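Local coordinates for protein muramidase (PDB 6ZMV) that probably hydrolyses the glycan strands of bacterial peptidoglycan, as a fungal muramidase (lysozyme) of glycoside hydrolase family 25, at residues Phe75-Gly80 / Lys124-Arg129; Asp118-Tyr123 / Arg129-Tyr134. All blocks are in the same frame, centred on the assembly; numbering follows the deposited sequence.

Contact 1: residues Phe75-Gly80 / Lys124-Arg129. With SO4 (sulfate ion), chain G.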
loop_
_atom_site.group_PDB
_atom_site.type_symbol
_atom_site.label_atom_id
_atom_site.label_comp_id
_atom_site.label_asym_id
_atom_site.label_seq_id
_atom_site.Cartn_x
_atom_site.Cartn_y
_atom_site.Cartn_z
ATOM N N PHE A 75 -11.373 -9.424 4.144
ATOM C CA PHE A 75 -11.133 -10.055 2.844
ATOM C C PHE A 75 -9.658 -9.950 2.457
ATOM O O PHE A 75 -9.037 -10.928 2.048
ATOM C CB PHE A 75 -12.082 -9.437 1.811
ATOM C CG PHE A 75 -11.933 -10.031 0.450
ATOM C CD1 PHE A 75 -12.223 -11.370 0.216
ATOM C CD2 PHE A 75 -11.631 -9.223 -0.629
ATOM C CE1 PHE A 75 -12.109 -11.870 -1.069
ATOM C CE2 PHE A 75 -11.461 -9.737 -1.900
ATOM C CZ PHE A 75 -11.700 -11.054 -2.108
ATOM N N PHE A 76 -9.099 -8.768 2.592
ATOM C CA PHE A 76 -7.660 -8.532 2.322
ATOM C C PHE A 76 -6.802 -9.457 3.191
ATOM O O PHE A 76 -5.893 -10.112 2.722
ATOM C CB PHE A 76 -7.349 -7.081 2.561
ATOM C CG PHE A 76 -5.902 -6.701 2.486
ATOM C CD1 PHE A 76 -5.120 -7.033 1.408
ATOM C CD2 PHE A 76 -5.351 -5.966 3.506
ATOM C CE1 PHE A 76 -3.808 -6.623 1.342
ATOM C CE2 PHE A 76 -4.020 -5.522 3.442
ATOM C CZ PHE A 76 -3.271 -5.841 2.323
ATOM N N PHE A 77 -7.088 -9.437 4.489
ATOM C CA PHE A 77 -6.259 -10.157 5.453
ATOM C C PHE A 77 -6.241 -11.649 5.141
ATOM O O PHE A 77 -5.143 -12.251 5.271
ATOM C CB PHE A 77 -6.786 -9.875 6.860
ATOM C CG PHE A 77 -6.004 -10.584 7.928
ATOM C CD1 PHE A 77 -4.748 -10.110 8.303
ATOM C CD2 PHE A 77 -6.498 -11.755 8.509
ATOM C CE1 PHE A 77 -4.024 -10.779 9.276
ATOM C CE2 PHE A 77 -5.815 -12.382 9.525
ATOM C CZ PHE A 77 -4.561 -11.913 9.867
ATOM N N LYS A 78 -7.392 -12.173 4.744
ATOM C CA LYS A 78 -7.561 -13.628 4.473
ATOM C C LYS A 78 -6.884 -14.012 3.152
ATOM O O LYS A 78 -6.713 -15.173 2.899
ATOM C CB LYS A 78 -9.039 -14.016 4.508
ATOM C CG LYS A 78 -9.588 -13.990 5.916
ATOM C CD LYS A 78 -11.122 -14.010 5.997
ATOM N N ASN A 79 -6.571 -13.052 2.283
ATOM C CA ASN A 79 -6.191 -13.334 0.876
ATOM C C ASN A 79 -4.873 -12.648 0.506
ATOM O O ASN A 79 -4.719 -12.174 -0.626
ATOM C CB ASN A 79 -7.315 -12.947 -0.085
ATOM C CG ASN A 79 -8.473 -13.920 0.074
ATOM O OD1 ASN A 79 -8.392 -15.060 -0.379
ATOM N ND2 ASN A 79 -9.514 -13.485 0.728
ATOM N N GLY A 80 -3.959 -12.504 1.445
ATOM C CA GLY A 80 -2.622 -12.013 1.110
ATOM C C GLY A 80 -2.155 -10.849 1.966
ATOM O O GLY A 80 -0.968 -10.504 1.875
ATOM N N LYS A 124 -5.632 -3.729 12.096
ATOM C CA LYS A 124 -4.829 -3.720 13.306
ATOM C C LYS A 124 -5.173 -4.894 14.212
ATOM O O LYS A 124 -4.242 -5.553 14.707
ATOM C CB LYS A 124 -5.027 -2.385 14.023
ATOM C CG LYS A 124 -4.467 -2.212 15.427
ATOM C CD LYS A 124 -3.025 -2.116 15.489
ATOM C CE LYS A 124 -2.589 -1.789 16.895
ATOM N NZ LYS A 124 -1.119 -1.970 17.029
ATOM N N THR A 125 -6.451 -5.151 14.476
ATOM C CA THR A 125 -6.762 -6.275 15.381
ATOM C C THR A 125 -6.407 -7.588 14.723
ATOM O O THR A 125 -5.991 -8.508 15.437
ATOM C CB THR A 125 -8.196 -6.234 15.895
ATOM O OG1 THR A 125 -8.235 -7.090 17.035
ATOM C CG2 THR A 125 -9.226 -6.602 14.862
ATOM N N LEU A 126 -6.569 -7.725 13.399
ATOM C CA LEU A 126 -6.311 -9.034 12.745
ATOM C C LEU A 126 -4.802 -9.303 12.685
ATOM O O LEU A 126 -4.388 -10.470 12.936
ATOM C CB LEU A 126 -6.870 -8.975 11.329
ATOM C CG LEU A 126 -8.379 -8.983 11.240
ATOM C CD1 LEU A 126 -8.816 -8.766 9.791
ATOM C CD2 LEU A 126 -8.990 -10.261 11.827
ATOM N N SER A 127 -4.006 -8.291 12.329
ATOM C CA SER A 127 -2.562 -8.481 12.041
ATOM C C SER A 127 -1.667 -8.168 13.246
ATOM O O SER A 127 -0.509 -8.639 13.226
ATOM C CB SER A 127 -2.132 -7.613 10.878
ATOM O OG SER A 127 -1.985 -6.264 11.294
ATOM N N GLY A 128 -2.133 -7.311 14.152
ATOM C CA GLY A 128 -1.288 -6.747 15.198
ATOM C C GLY A 128 -0.754 -5.385 14.939
ATOM O O GLY A 128 -0.306 -4.744 15.901
ATOM N N ARG A 129 -0.867 -4.871 13.725
ATOM C CA ARG A 129 -0.318 -3.567 13.410
ATOM C C ARG A 129 -1.185 -2.834 12.417
ATOM O O ARG A 129 -2.022 -3.406 11.723
ATOM C CB ARG A 129 1.130 -3.641 12.985
ATOM C CG ARG A 129 1.286 -4.273 11.627
ATOM C CD ARG A 129 2.772 -4.438 11.302
ATOM N NE ARG A 129 3.505 -3.165 11.213
ATOM C CZ ARG A 129 4.762 -3.048 10.883
ATOM N NH1 ARG A 129 5.304 -1.853 10.753
ATOM N NH2 ARG A 129 5.460 -4.134 10.623
HETATM S S SO4 G . 1.985 -0.589 14.897
HETATM O O1 SO4 G . 0.548 -0.732 14.903
HETATM O O2 SO4 G . 2.317 -0.528 13.509
HETATM O O3 SO4 G . 2.299 0.668 15.538
HETATM O O4 SO4 G . 2.668 -1.701 15.518
#

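Contact 2: residues Asp118-Tyr123 / Arg129-Tyr134. With SO4 (sulfate ion), chain G.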
loop_
_atom_site.group_PDB
_atom_site.type_symbol
_atom_site.label_atom_id
_atom_site.label_comp_id
_atom_site.label_asym_id
_atom_site.label_seq_id
_atom_site.Cartn_x
_atom_site.Cartn_y
_atom_site.Cartn_z
ATOM N N ASP A 118 -12.543 2.159 9.892
ATOM C CA ASP A 118 -13.006 0.773 10.105
ATOM C C ASP A 118 -12.033 -0.203 9.439
ATOM O O ASP A 118 -11.710 -1.223 10.053
ATOM C CB ASP A 118 -14.403 0.571 9.520
ATOM C CG ASP A 118 -15.574 1.136 10.295
ATOM O OD1 ASP A 118 -15.360 1.569 11.395
ATOM O OD2 ASP A 118 -16.677 1.164 9.695
ATOM N N PHE A 119 -11.566 0.097 8.230
ATOM C CA PHE A 119 -10.564 -0.768 7.590
ATOM C C PHE A 119 -9.325 -0.833 8.457
ATOM O O PHE A 119 -8.806 -1.946 8.742
ATOM C CB PHE A 119 -10.232 -0.287 6.187
ATOM C CG PHE A 119 -9.311 -1.221 5.433
ATOM C CD1 PHE A 119 -7.948 -1.262 5.734
ATOM C CD2 PHE A 119 -9.803 -2.062 4.453
ATOM C CE1 PHE A 119 -7.121 -2.140 5.065
ATOM C CE2 PHE A 119 -8.994 -2.966 3.804
ATOM C CZ PHE A 119 -7.638 -2.982 4.087
ATOM N N VAL A 120 -8.801 0.338 8.819
ATOM C CA VAL A 120 -7.499 0.450 9.529
ATOM C C VAL A 120 -7.525 -0.295 10.869
ATOM O O VAL A 120 -6.572 -1.050 11.175
ATOM C CB VAL A 120 -7.157 1.940 9.711
ATOM C CG1 VAL A 120 -6.150 2.201 10.815
ATOM C CG2 VAL A 120 -6.750 2.595 8.407
ATOM N N ASN A 121 -8.576 -0.084 11.636
ATOM C CA ASN A 121 -8.673 -0.688 12.960
ATOM C C ASN A 121 -8.957 -2.169 12.819
ATOM O O ASN A 121 -8.415 -2.959 13.604
ATOM C CB ASN A 121 -9.716 0.033 13.808
ATOM C CG ASN A 121 -9.181 1.365 14.304
ATOM O OD1 ASN A 121 -8.220 1.405 15.077
ATOM N ND2 ASN A 121 -9.760 2.457 13.838
ATOM N N ARG A 122 -9.787 -2.605 11.881
ATOM C CA ARG A 122 -9.973 -4.053 11.671
ATOM C C ARG A 122 -8.643 -4.710 11.309
ATOM O O ARG A 122 -8.304 -5.781 11.873
ATOM C CB ARG A 122 -10.998 -4.293 10.581
ATOM C CG ARG A 122 -11.437 -5.727 10.462
ATOM C CD ARG A 122 -11.995 -6.307 11.737
ATOM N NE ARG A 122 -12.570 -7.599 11.460
ATOM C CZ ARG A 122 -13.455 -8.185 12.230
ATOM N NH1 ARG A 122 -13.853 -7.644 13.362
ATOM N NH2 ARG A 122 -13.914 -9.358 11.869
ATOM N N TYR A 123 -7.871 -4.102 10.420
ATOM C CA TYR A 123 -6.566 -4.662 10.039
ATOM C C TYR A 123 -5.628 -4.741 11.247
ATOM O O TYR A 123 -4.911 -5.767 11.391
ATOM C CB TYR A 123 -5.969 -3.861 8.871
ATOM C CG TYR A 123 -4.708 -4.501 8.353
ATOM C CD1 TYR A 123 -4.802 -5.501 7.404
ATOM C CD2 TYR A 123 -3.451 -4.143 8.865
ATOM C CE1 TYR A 123 -3.660 -6.157 6.985
ATOM C CE2 TYR A 123 -2.311 -4.784 8.425
ATOM C CZ TYR A 123 -2.416 -5.831 7.507
ATOM O OH TYR A 123 -1.238 -6.435 7.026
ATOM N N ARG A 129 -0.867 -4.871 13.725
ATOM C CA ARG A 129 -0.318 -3.567 13.410
ATOM C C ARG A 129 -1.185 -2.834 12.417
ATOM O O ARG A 129 -2.022 -3.406 11.723
ATOM C CB ARG A 129 1.130 -3.641 12.985
ATOM C CG ARG A 129 1.286 -4.273 11.627
ATOM C CD ARG A 129 2.772 -4.438 11.302
ATOM N NE ARG A 129 3.505 -3.165 11.213
ATOM C CZ ARG A 129 4.762 -3.048 10.883
ATOM N NH1 ARG A 129 5.304 -1.853 10.753
ATOM N NH2 ARG A 129 5.460 -4.134 10.623
ATOM N N TYR A 130 -1.009 -1.542 12.413
ATOM C CA TYR A 130 -1.711 -0.682 11.461
ATOM C C TYR A 130 -1.212 -0.916 10.041
ATOM O O TYR A 130 -0.013 -1.139 9.818
ATOM C CB TYR A 130 -1.557 0.775 11.873
ATOM C CG TYR A 130 -2.377 1.126 13.097
ATOM C CD1 TYR A 130 -3.756 1.218 12.998
ATOM C CD2 TYR A 130 -1.782 1.432 14.301
ATOM C CE1 TYR A 130 -4.542 1.541 14.074
ATOM C CE2 TYR A 130 -2.567 1.787 15.389
ATOM C CZ TYR A 130 -3.949 1.834 15.284
ATOM O OH TYR A 130 -4.791 2.202 16.322
ATOM N N PRO A 131 -2.095 -0.787 9.047
ATOM C CA PRO A 131 -1.692 -0.850 7.664
ATOM C C PRO A 131 -1.042 0.459 7.255
ATOM O O PRO A 131 -1.223 1.506 7.867
ATOM C CB PRO A 131 -2.997 -1.057 6.921
ATOM C CG PRO A 131 -3.989 -0.265 7.771
ATOM C CD PRO A 131 -3.524 -0.433 9.200
ATOM N N MET A 132 -0.364 0.395 6.126
ATOM C CA MET A 132 0.034 1.618 5.397
ATOM C C MET A 132 -1.181 2.132 4.615
ATOM O O MET A 132 -2.051 1.325 4.220
ATOM C CB MET A 132 1.187 1.322 4.435
ATOM C CG MET A 132 2.321 0.553 5.095
ATOM S SD MET A 132 3.884 0.564 4.253
ATOM C CE MET A 132 3.443 -0.436 2.835
ATOM N N ILE A 133 -1.213 3.427 4.360
ATOM C CA ILE A 133 -2.258 4.073 3.524
ATOM C C ILE A 133 -1.580 4.659 2.311
ATOM O O ILE A 133 -0.688 5.533 2.492
ATOM C CB ILE A 133 -3.064 5.105 4.289
ATOM C CG1 ILE A 133 -3.853 4.419 5.407
ATOM C CG2 ILE A 133 -3.969 5.863 3.347
ATOM C CD1 ILE A 133 -4.533 5.424 6.355
ATOM N N TYR A 134 -2.022 4.280 1.124
ATOM C CA TYR A 134 -1.586 4.854 -0.154
ATOM C C TYR A 134 -2.593 5.875 -0.594
ATOM O O TYR A 134 -3.813 5.610 -0.616
ATOM C CB TYR A 134 -1.459 3.746 -1.209
ATOM C CG TYR A 134 -1.252 4.235 -2.615
ATOM C CD1 TYR A 134 -2.327 4.617 -3.398
ATOM C CD2 TYR A 134 -0.000 4.252 -3.191
ATOM C CE1 TYR A 134 -2.135 5.024 -4.707
ATOM C CE2 TYR A 134 0.192 4.681 -4.490
ATOM C CZ TYR A 134 -0.874 5.071 -5.261
ATOM O OH TYR A 134 -0.691 5.447 -6.563
HETATM S S SO4 G . 1.985 -0.589 14.897
HETATM O O1 SO4 G . 0.548 -0.732 14.903
HETATM O O2 SO4 G . 2.317 -0.528 13.509
HETATM O O3 SO4 G . 2.299 0.668 15.538
HETATM O O4 SO4 G . 2.668 -1.701 15.518
#

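Contact 1: residues Phe75-Gly80 / Lys124-Arg129
The phenyl ring of F77 carries the methylene of L126 squarely on one of its faces: L126 CB sits 3.7 Å from the centroid of the F77 ring, only 4° off the ring normal, a textbook CH-pi contact. At the outer end of the ring, F77 CZ comes within 3.4 Å of the backbone O of L126, and F77 CE1 lies 4.0 Å from S127 CB. The leucine branch CD1 swings to the root of the ring and meets F77 CB at 3.7 Å. F77 owes its reach to an extended first torsion, with CG opposite the backbone N (chi1 179°), which carries the ring across from helix 69-78 to the C-terminal end of helix 109-127.

That end is finished off by its own polar groups. The S127 hydroxyl accepts the backbone N-H of R129 at 3.0 Å (N to OG), an ST turn, and is also hydrogen-bonded to Y123 O. K124, its chain bent at chi2, donates a hydrogen bond from NZ to G128 O (3.1 Å), from above the carbonyl plane, and another from NZ to sulfate O1 (3.0 Å). R129 also passes close to the sulfate, while its guanidinium makes a cation-pi contact with W83 and a hydrogen bond to L203 O.

Between the segments, then, the packing is mostly apolar and CH-pi, with the L126 carbonyl oxygen beside the ring and no hydrogen bond joining the two. Two helices on the outside of the barrel meet at the surface through one phenylalanine ring set against L126 and S127, while hydrogen bonds and charge are spent on closing the helix end and holding an anion that probably came from the crystallisation liquor.

Contact 2: residues Asp118-Tyr123 / Arg129-Tyr134
V120 and Y123, on one side of helix 109-127, pack against Y130 and P131 of the following loop and I133 of strand 132-136, within the beta-alpha-beta unit of strand 93-95, helix 109-127 and strand 132-136. This right-handed crossover is the repeating element of TIM-barrel-like folds, the clan to which family 25 belongs, and the contact lies where the chain turns back from helix to strand.

Apolar packing does most of the work. In the conformer described, one of two modelled for V120, CG1 lies at the edge of the Y130 ring, 3.4 Å from Y130 CD1, whereas CG2 lies 4.0 Å from P131 CG and 4.1 Å from I133 CD1. All three partners meet the valine at roughly a right angle. The Y123 ring and P131 slide past one another in opposite directions, with Y123 CD2 3.7 Å from P131 CB. Y123 has CG opposite its backbone N (chi1 -174°), and this extended course carries the ring toward the R129-P131 backbone; its hydroxyl is hydrogen-bonded to G81 O and G92 N.

Polar groups lie around this packing. N121 OD1 stands in the plane of the Y130 ring at its edge, 3.7 Å from Y130 OH and not hydrogen-bonded to it; the amide is turned 75° from the ring, and its ND2 is hydrogen-bonded to S117 O. From the loop, the backbone N of Y130 donates to sulfate O1 at 3.0 Å, with an N-H...O angle of 159°. The Y123 ring also abuts the loop backbone, its CD2 coming 3.3 Å from the carbonyl oxygen of R129.

The centres of contacts 1 and 2 are about 9 Å apart, on the same side of the chain's centre, and both draw on helix 109-127. Along the sequence their segments alternate: 75-80, 118-123, 124-129, then 129-134, with R129 common to both. Contact 1 joins this helix to helix 69-78, its neighbour around the barrel; contact 2 joins it to strand 132-136 of the sheet. The two meet directly where F76 packs on Y123 and F119, and K124 also packs on Y130. One helix of the family 25 barrel thus packs both on a neighbouring helix along the barrel's outside and on a strand of its sheet.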